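Local coordinates for protein phosphoribosyl-AMP cyclohydrolase (Medicago truncatula, PDB 7BGM) that probably catalyses the second and third steps of histidine biosynthesis in plants, removing diphosphate from phosphoribosyl-ATP and then opening the purine ring of phosphoribosyl-AMP, at residues 8-13 and 81-86; 16-21 and 34-39; 22-27 and 87-92. All coordinates share one frame; numbering follows the deposited sequence.

Interaction 1. Residues 8-13 and 81-86; sequences LDSVKW and CDRDSI. With ZN (zinc ion), chain D; ZN (zinc ion), chain G.
Arg83 grips Ser10 side-on with two nitrogens. NH2 of Arg83 lies 2.9 Å from OG of Ser10, with the hydroxyl close to the guanidinium plane. NE of Arg83 gives its hydrogen to the backbone O of Ser10 at 2.9 Å, reaching it from above the carbonyl plane in a rather bent bond. A bend in the arginine chain at chi3 (77°) brings the edge of the guanidinium to Ser10. Ser10 OG also bonds to the backbone O of Leu7, in the helix before it. Next to this grip, Lys12 N bonds to Arg83 O at 2.8 Å. With an alanine in place of Arg83, Ser10 O and OG would probably lose the arginine donors, though OG would keep Leu7 O.

OD1 of each aspartate, Asp82 and Asp84, binds one zinc ion, at 2.0 Å and 1.9 Å. Asp80 completes the protein ligands, and two waters also bind. Cys81 binds another zinc ion together with Cys97 and Cys104 of the second subunit. Lys12 is the centre of an inverse gamma turn and runs fully extended, its CD 3.4 Å from Asp82 O. Its NZ is 4.4 Å from Asp84 OD2 and also near Asp82, beyond salt-bridge range. CG1 of Val11 touches Arg83 O at 3.5 Å and lies over a face of the Trp13 ring. The lysine charge near this cluster of carboxylates probably offsets part of their negative charge.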
# COMPACT_ATOMS: atom_id res chain seq x y z
N LEU A 8 -0.02 -15.23 21.93
CA LEU A 8 1.24 -15.78 21.43
C LEU A 8 1.19 -17.30 21.33
O LEU A 8 1.81 -17.88 20.45
CB LEU A 8 2.39 -15.34 22.32
CG LEU A 8 2.63 -13.83 22.33
CD1 LEU A 8 3.62 -13.51 23.43
CD2 LEU A 8 3.13 -13.30 21.00
N ASP A 9 0.43 -17.97 22.21
CA ASP A 9 0.31 -19.42 22.11
C ASP A 9 -0.38 -19.86 20.82
O ASP A 9 -0.25 -21.02 20.41
CB ASP A 9 -0.47 -19.98 23.29
CG ASP A 9 0.27 -19.85 24.62
OD1 ASP A 9 1.46 -19.45 24.60
OD2 ASP A 9 -0.33 -20.18 25.67
N SER A 10 -1.12 -18.96 20.18
CA SER A 10 -1.88 -19.31 18.98
C SER A 10 -1.12 -19.02 17.70
O SER A 10 -1.65 -19.31 16.61
CB SER A 10 -3.21 -18.55 18.98
OG SER A 10 -2.99 -17.20 18.56
N VAL A 11 0.10 -18.44 17.79
CA VAL A 11 0.91 -18.18 16.62
C VAL A 11 1.61 -19.47 16.21
O VAL A 11 2.01 -20.27 17.08
CB VAL A 11 1.94 -17.06 16.91
CG1 VAL A 11 2.93 -16.86 15.74
CG2 VAL A 11 1.23 -15.75 17.24
N LYS A 12 1.71 -19.71 14.90
CA LYS A 12 2.35 -20.91 14.36
C LYS A 12 3.83 -20.62 14.16
O LYS A 12 4.30 -20.33 13.05
CB LYS A 12 1.66 -21.33 13.06
CG LYS A 12 2.20 -22.58 12.40
CD LYS A 12 1.47 -22.77 11.08
CE LYS A 12 1.92 -24.00 10.32
NZ LYS A 12 1.27 -24.02 8.97
N TRP A 13 4.57 -20.70 15.28
CA TRP A 13 6.02 -20.49 15.26
C TRP A 13 6.68 -21.64 14.49
O TRP A 13 6.20 -22.77 14.51
CB TRP A 13 6.58 -20.43 16.70
CG TRP A 13 5.81 -19.49 17.62
CD1 TRP A 13 4.87 -19.84 18.59
CD2 TRP A 13 5.87 -18.05 17.62
NE1 TRP A 13 4.34 -18.70 19.18
CE2 TRP A 13 4.94 -17.59 18.61
CE3 TRP A 13 6.62 -17.09 16.90
CZ2 TRP A 13 4.74 -16.24 18.88
CZ3 TRP A 13 6.40 -15.72 17.16
CH2 TRP A 13 5.47 -15.32 18.17
N CYS A 81 -3.83 -15.97 7.68
CA CYS A 81 -4.86 -16.99 7.90
C CYS A 81 -4.34 -18.22 8.66
O CYS A 81 -5.06 -18.80 9.49
CB CYS A 81 -5.45 -17.41 6.55
SG CYS A 81 -4.15 -18.05 5.37
N ASP A 82 -3.11 -18.63 8.40
CA ASP A 82 -2.55 -19.80 9.09
C ASP A 82 -1.56 -19.40 10.20
O ASP A 82 -0.86 -20.27 10.75
CB ASP A 82 -1.94 -20.80 8.09
CG ASP A 82 -0.91 -20.18 7.14
OD1 ASP A 82 -0.45 -19.03 7.38
OD2 ASP A 82 -0.54 -20.88 6.15
N ARG A 83 -1.53 -18.11 10.54
CA ARG A 83 -0.94 -17.56 11.78
C ARG A 83 0.58 -17.72 11.83
O ARG A 83 1.15 -17.77 12.92
CB ARG A 83 -1.61 -18.18 13.02
CG ARG A 83 -3.13 -18.21 12.92
CD ARG A 83 -3.78 -18.76 14.15
NE ARG A 83 -3.85 -17.86 15.30
CZ ARG A 83 -4.81 -16.96 15.48
NH1 ARG A 83 -5.78 -16.77 14.59
NH2 ARG A 83 -4.82 -16.23 16.58
N ASP A 84 1.26 -17.78 10.70
CA ASP A 84 2.73 -17.80 10.71
C ASP A 84 3.37 -16.54 10.13
O ASP A 84 4.59 -16.51 9.92
CB ASP A 84 3.28 -19.03 9.97
CG ASP A 84 2.82 -19.10 8.51
OD1 ASP A 84 2.23 -18.10 8.00
OD2 ASP A 84 3.04 -20.16 7.90
N SER A 85 2.57 -15.50 9.85
CA SER A 85 3.01 -14.27 9.22
C SER A 85 2.30 -13.11 9.91
O SER A 85 1.11 -13.20 10.20
CB SER A 85 2.68 -14.30 7.73
OG SER A 85 3.19 -13.15 7.10
N ILE A 86 3.05 -12.06 10.23
CA ILE A 86 2.57 -10.93 11.02
C ILE A 86 2.80 -9.66 10.24
O ILE A 86 3.90 -9.47 9.71
CB ILE A 86 3.32 -10.85 12.36
CG1 ILE A 86 3.11 -12.19 13.10
CG2 ILE A 86 2.86 -9.65 13.16
CD1 ILE A 86 3.92 -12.33 14.39
ZN ZN D . 1.00 -17.93 6.53
ZN ZN G . -4.73 -17.11 3.36
O HOH W 1 4.17 -22.38 8.44
O HOH W 2 1.56 -22.70 6.97
O HOH W 3 1.15 -19.35 5.10
O HOH W 4 2.67 -17.09 5.50

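Interaction 2. Residues 16-21 and 34-39; sequences KGLAVA and QGFANR
Phe36 turns its ring along strand 19-25, between the side chains of Leu18 and Val20. CG2 of Val20 meets CE2 of the ring at 3.7 Å, at an oblique approach. Leu18 crosses the phenylalanine at about a right angle, with CD1 4.1 Å from Phe36 CB. The other Leu18 methyl, CD2, rests against CB of Asn38. Phe36 CG stands anti to its own carbonyl carbon (chi1 -69°), which brings CD2 of the ring close to Ala19 O. Val20 has a second branch at work: CG1 packs on CG of Gln34 at 3.8 Å. Within these segments the face of Ala19, Ala21 and Ala37 carries methyl groups, and CB of Ala21 meets CB of Ala37 at 4.1 Å. Tyr88 packs on Ala21 and Ala37 there.

The backbones form an antiparallel hairpin. Ala19 and Ala37 are a hydrogen-bonded pair, as are Ala21 and Gly35, and Val20 with Phe36 is the non-hydrogen-bonded pair between them. Gly35 O takes two donors from opposite faces of its plane, Ala21 N and the side-chain NE2 of Gln34, each at 2.9 Å. The bend at chi2 of Gln34 (-97°) folds its amide back to reach that oxygen. Its OE1 bonds to Ser85 of the second subunit. Beyond the strands, a water links Gly17 O to Arg39 N, and Asn38 is the N-cap of helix 39-48, its OD1 accepting from Ala41 N. The amide of Gln34 therefore ties this hairpin to the dimer interface, while the hydrophobic side chains and paired backbone groups hold its two strands together.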
# COMPACT_ATOMS: atom_id res chain seq x y z
N LYS A 16 12.42 -22.80 14.87
CA LYS A 16 13.35 -21.94 15.60
C LYS A 16 12.61 -20.94 16.48
O LYS A 16 13.24 -20.02 17.02
CB LYS A 16 14.27 -21.21 14.63
CG LYS A 16 15.27 -22.12 13.96
CD LYS A 16 16.12 -22.85 14.99
CE LYS A 16 17.12 -23.78 14.33
NZ LYS A 16 17.85 -24.62 15.33
N GLY A 17 11.29 -21.10 16.63
CA GLY A 17 10.50 -20.18 17.42
C GLY A 17 10.19 -18.86 16.74
O GLY A 17 9.87 -17.90 17.44
N LEU A 18 10.25 -18.79 15.40
CA LEU A 18 10.10 -17.52 14.68
C LEU A 18 8.85 -17.51 13.80
O LEU A 18 8.36 -18.56 13.35
CB LEU A 18 11.34 -17.22 13.79
CG LEU A 18 12.67 -17.19 14.56
CD1 LEU A 18 13.82 -16.96 13.60
CD2 LEU A 18 12.58 -16.10 15.58
N ALA A 19 8.32 -16.31 13.59
CA ALA A 19 7.36 -16.02 12.54
C ALA A 19 7.90 -14.89 11.67
O ALA A 19 8.75 -14.11 12.10
CB ALA A 19 6.01 -15.64 13.14
N VAL A 20 7.40 -14.77 10.45
CA VAL A 20 7.78 -13.66 9.57
C VAL A 20 7.04 -12.42 10.05
O VAL A 20 5.85 -12.49 10.35
CB VAL A 20 7.42 -13.97 8.11
CG1 VAL A 20 7.51 -12.71 7.22
CG2 VAL A 20 8.31 -15.08 7.56
N ALA A 21 7.75 -11.30 10.16
CA ALA A 21 7.12 -10.03 10.51
C ALA A 21 7.40 -8.99 9.44
O ALA A 21 8.56 -8.68 9.13
CB ALA A 21 7.60 -9.49 11.87
N GLN A 34 11.07 -6.34 6.12
CA GLN A 34 10.57 -7.61 6.59
C GLN A 34 11.68 -8.29 7.36
O GLN A 34 12.85 -8.25 6.94
CB GLN A 34 10.09 -8.50 5.42
CG GLN A 34 9.71 -9.95 5.83
CD GLN A 34 10.87 -10.95 5.60
OE1 GLN A 34 11.35 -11.10 4.48
NE2 GLN A 34 11.29 -11.62 6.66
N GLY A 35 11.32 -8.81 8.55
CA GLY A 35 12.23 -9.60 9.34
C GLY A 35 11.55 -10.78 9.98
O GLY A 35 10.60 -11.33 9.43
N PHE A 36 12.03 -11.19 11.15
CA PHE A 36 11.48 -12.32 11.88
C PHE A 36 11.19 -11.85 13.30
O PHE A 36 11.77 -10.86 13.79
CB PHE A 36 12.45 -13.55 11.84
CG PHE A 36 12.53 -14.15 10.48
CD1 PHE A 36 13.40 -13.62 9.52
CD2 PHE A 36 11.70 -15.20 10.13
CE1 PHE A 36 13.43 -14.13 8.23
CE2 PHE A 36 11.74 -15.74 8.84
CZ PHE A 36 12.59 -15.19 7.89
N ALA A 37 10.26 -12.53 13.96
CA ALA A 37 9.92 -12.18 15.33
C ALA A 37 9.75 -13.47 16.12
O ALA A 37 9.21 -14.45 15.59
CB ALA A 37 8.64 -11.34 15.37
N ASN A 38 10.23 -13.49 17.37
CA ASN A 38 9.89 -14.56 18.29
C ASN A 38 8.82 -14.06 19.26
O ASN A 38 8.27 -12.96 19.11
CB ASN A 38 11.14 -15.07 19.02
CG ASN A 38 11.83 -13.99 19.83
OD1 ASN A 38 11.40 -12.83 19.84
ND2 ASN A 38 12.94 -14.35 20.49
N ARG A 39 8.50 -14.88 20.27
CA ARG A 39 7.45 -14.49 21.21
C ARG A 39 7.76 -13.13 21.82
O ARG A 39 6.92 -12.22 21.82
CB ARG A 39 7.31 -15.54 22.31
CG ARG A 39 6.51 -16.76 21.95
CD ARG A 39 6.49 -17.70 23.15
NE ARG A 39 5.54 -17.24 24.16
CZ ARG A 39 4.29 -17.68 24.25
NH1 ARG A 39 3.87 -18.60 23.39
NH2 ARG A 39 3.47 -17.21 25.18
O HOH W 5 9.27 -17.69 19.99

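Interaction 3. Residues 22-27 and 87-92; sequences IAQNVD and IYLGKP
Lys91 and Asp27 form a salt bridge across the end of the strand pair, NZ to OD2 at 2.7 Å. OD2 receives the lysine on its anti lone pair, away from the other oxygen. The lysine chain bends at chi2 (72°) and then runs straight, which carries NZ past Val26 to the carboxylate. Both have further partners: Lys91 also pairs with Glu209, and Asp27 OD1 forms a salt bridge with Arg216 and a hydrogen bond with Ser127 of the second subunit.

Next to the bridge, Val26 lies over the glycine. Its CG1 is 3.6 Å from Gly90 O, and its CG2 meets CG of Leu89 at 4.0 Å. Gln24 and Leu89 lie side by side, with OE1 of Gln24 3.5 Å from CD1 of Leu89. Gln24 NE2 goes to Gly29 O. On the other side, ND2 of Asn25 packs on the Pro92 ring, CD at 3.7 Å, and bonds to Glu209.

A parallel backbone ladder sets these side chains in place. Tyr88 N bonds to Ile22 O at 2.7 Å, Gln24 N to Tyr88 O, Gly90 N to Gln24 O, and Val26 N to Gly90 O. Asn25 OD1 accepts from Asp27 N at 2.8 Å and from Thr28 N. This Asx turn is consistent with the chain turning so that Asp27 meets Lys91.

Ala23 lies beside Met33 and Pro92 beside Thr96, both AMP-binding residues. In this mixed sheet strand 31-37 flanks strand 19-25, and strands 72-74 and 76-80 pair with strand 85-92. Tyr88 reaches helix 39-48 and bonds to Thr52 O, while helix 208-218 packs on Asp27 and Lys91.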
# COMPACT_ATOMS: atom_id res chain seq x y z
N ILE A 22 6.32 -8.37 8.95
CA ILE A 22 6.39 -7.42 7.85
C ILE A 22 5.93 -6.07 8.36
O ILE A 22 4.83 -5.98 8.93
CB ILE A 22 5.53 -7.85 6.67
CG1 ILE A 22 5.89 -9.25 6.24
CG2 ILE A 22 5.63 -6.82 5.53
CD1 ILE A 22 4.86 -9.84 5.31
N ALA A 23 6.79 -5.04 8.24
CA ALA A 23 6.36 -3.70 8.60
C ALA A 23 5.80 -2.98 7.38
O ALA A 23 6.46 -2.93 6.32
CB ALA A 23 7.51 -2.90 9.21
N GLN A 24 4.63 -2.35 7.56
CA GLN A 24 3.91 -1.73 6.45
C GLN A 24 3.44 -0.35 6.88
O GLN A 24 2.93 -0.18 7.99
CB GLN A 24 2.71 -2.61 6.01
CG GLN A 24 1.92 -1.96 4.85
CD GLN A 24 0.81 -2.84 4.35
OE1 GLN A 24 0.15 -3.54 5.15
NE2 GLN A 24 0.56 -2.81 3.02
N ASN A 25 3.61 0.64 5.99
CA ASN A 25 3.20 2.02 6.26
C ASN A 25 1.67 2.09 6.38
O ASN A 25 0.96 1.74 5.43
CB ASN A 25 3.73 2.92 5.14
CG ASN A 25 3.47 4.41 5.41
OD1 ASN A 25 2.35 4.83 5.69
ND2 ASN A 25 4.53 5.22 5.35
N VAL A 26 1.18 2.50 7.55
CA VAL A 26 -0.27 2.56 7.84
C VAL A 26 -1.00 3.54 6.92
O VAL A 26 -2.21 3.36 6.64
CB VAL A 26 -0.49 2.93 9.32
CG1 VAL A 26 0.03 4.33 9.63
CG2 VAL A 26 -2.00 2.79 9.70
N ASP A 27 -0.31 4.59 6.46
CA ASP A 27 -0.99 5.60 5.65
C ASP A 27 -0.95 5.26 4.16
O ASP A 27 -1.89 5.59 3.44
CB ASP A 27 -0.38 6.98 5.87
CG ASP A 27 -0.82 7.61 7.19
OD1 ASP A 27 -1.99 7.39 7.62
OD2 ASP A 27 -0.03 8.37 7.80
N ILE A 87 1.79 -8.77 10.19
CA ILE A 87 2.00 -7.40 9.74
C ILE A 87 2.04 -6.49 10.95
O ILE A 87 1.11 -6.49 11.79
CB ILE A 87 0.92 -6.91 8.76
CG1 ILE A 87 0.88 -7.79 7.49
CG2 ILE A 87 1.24 -5.42 8.38
CD1 ILE A 87 -0.24 -7.40 6.51
N TYR A 88 3.12 -5.70 11.03
CA TYR A 88 3.19 -4.54 11.92
C TYR A 88 2.77 -3.33 11.10
O TYR A 88 3.53 -2.85 10.25
CB TYR A 88 4.62 -4.33 12.42
CG TYR A 88 5.22 -5.38 13.28
CD1 TYR A 88 4.45 -6.26 14.06
CD2 TYR A 88 6.61 -5.45 13.39
CE1 TYR A 88 5.07 -7.19 14.89
CE2 TYR A 88 7.23 -6.37 14.21
CZ TYR A 88 6.47 -7.23 14.98
OH TYR A 88 7.13 -8.12 15.80
N LEU A 89 1.56 -2.84 11.33
CA LEU A 89 1.03 -1.72 10.55
C LEU A 89 1.32 -0.43 11.32
O LEU A 89 0.82 -0.26 12.43
CB LEU A 89 -0.45 -1.91 10.30
CG LEU A 89 -1.11 -1.08 9.21
CD1 LEU A 89 -0.55 -1.39 7.82
CD2 LEU A 89 -2.63 -1.30 9.24
N GLY A 90 2.15 0.45 10.75
CA GLY A 90 2.65 1.55 11.55
C GLY A 90 3.16 2.73 10.75
O GLY A 90 3.20 2.71 9.52
N LYS A 91 3.56 3.77 11.48
CA LYS A 91 3.98 5.03 10.90
C LYS A 91 5.47 5.21 11.14
O LYS A 91 5.89 5.32 12.31
CB LYS A 91 3.20 6.20 11.52
CG LYS A 91 3.51 7.60 10.90
CD LYS A 91 2.89 7.72 9.48
CE LYS A 91 3.08 9.10 8.88
NZ LYS A 91 2.52 9.25 7.52
N PRO A 92 6.31 5.28 10.11
CA PRO A 92 7.75 5.44 10.34
C PRO A 92 8.10 6.88 10.67
O PRO A 92 7.51 7.81 10.13
CB PRO A 92 8.39 5.03 9.01
CG PRO A 92 7.31 5.29 8.00
CD PRO A 92 5.99 5.05 8.70

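Overall arrangement
Interaction 3 is the buried one and interaction 1 lies at the surface, with interaction 2 between them. All three meet in one mixed sheet. Interactions 2 and 3 share strand 19-25, which has an antiparallel neighbour in the first and a parallel one in the second. Interactions 1 and 3 share strand 85-92. Direct bonds join them too: Asp9 forms a salt bridge with Arg39, and Ile86 makes probable backbone bonds to Val20 and Ile22. The chemistry changes with place. Zinc and an arginine grip mark the loops of interaction 1. Interaction 2 combines an antiparallel ladder with apolar packing of Leu18, Val20 and Phe36. Interaction 3 joins a parallel ladder to a salt bridge. Each also touches the second subunit.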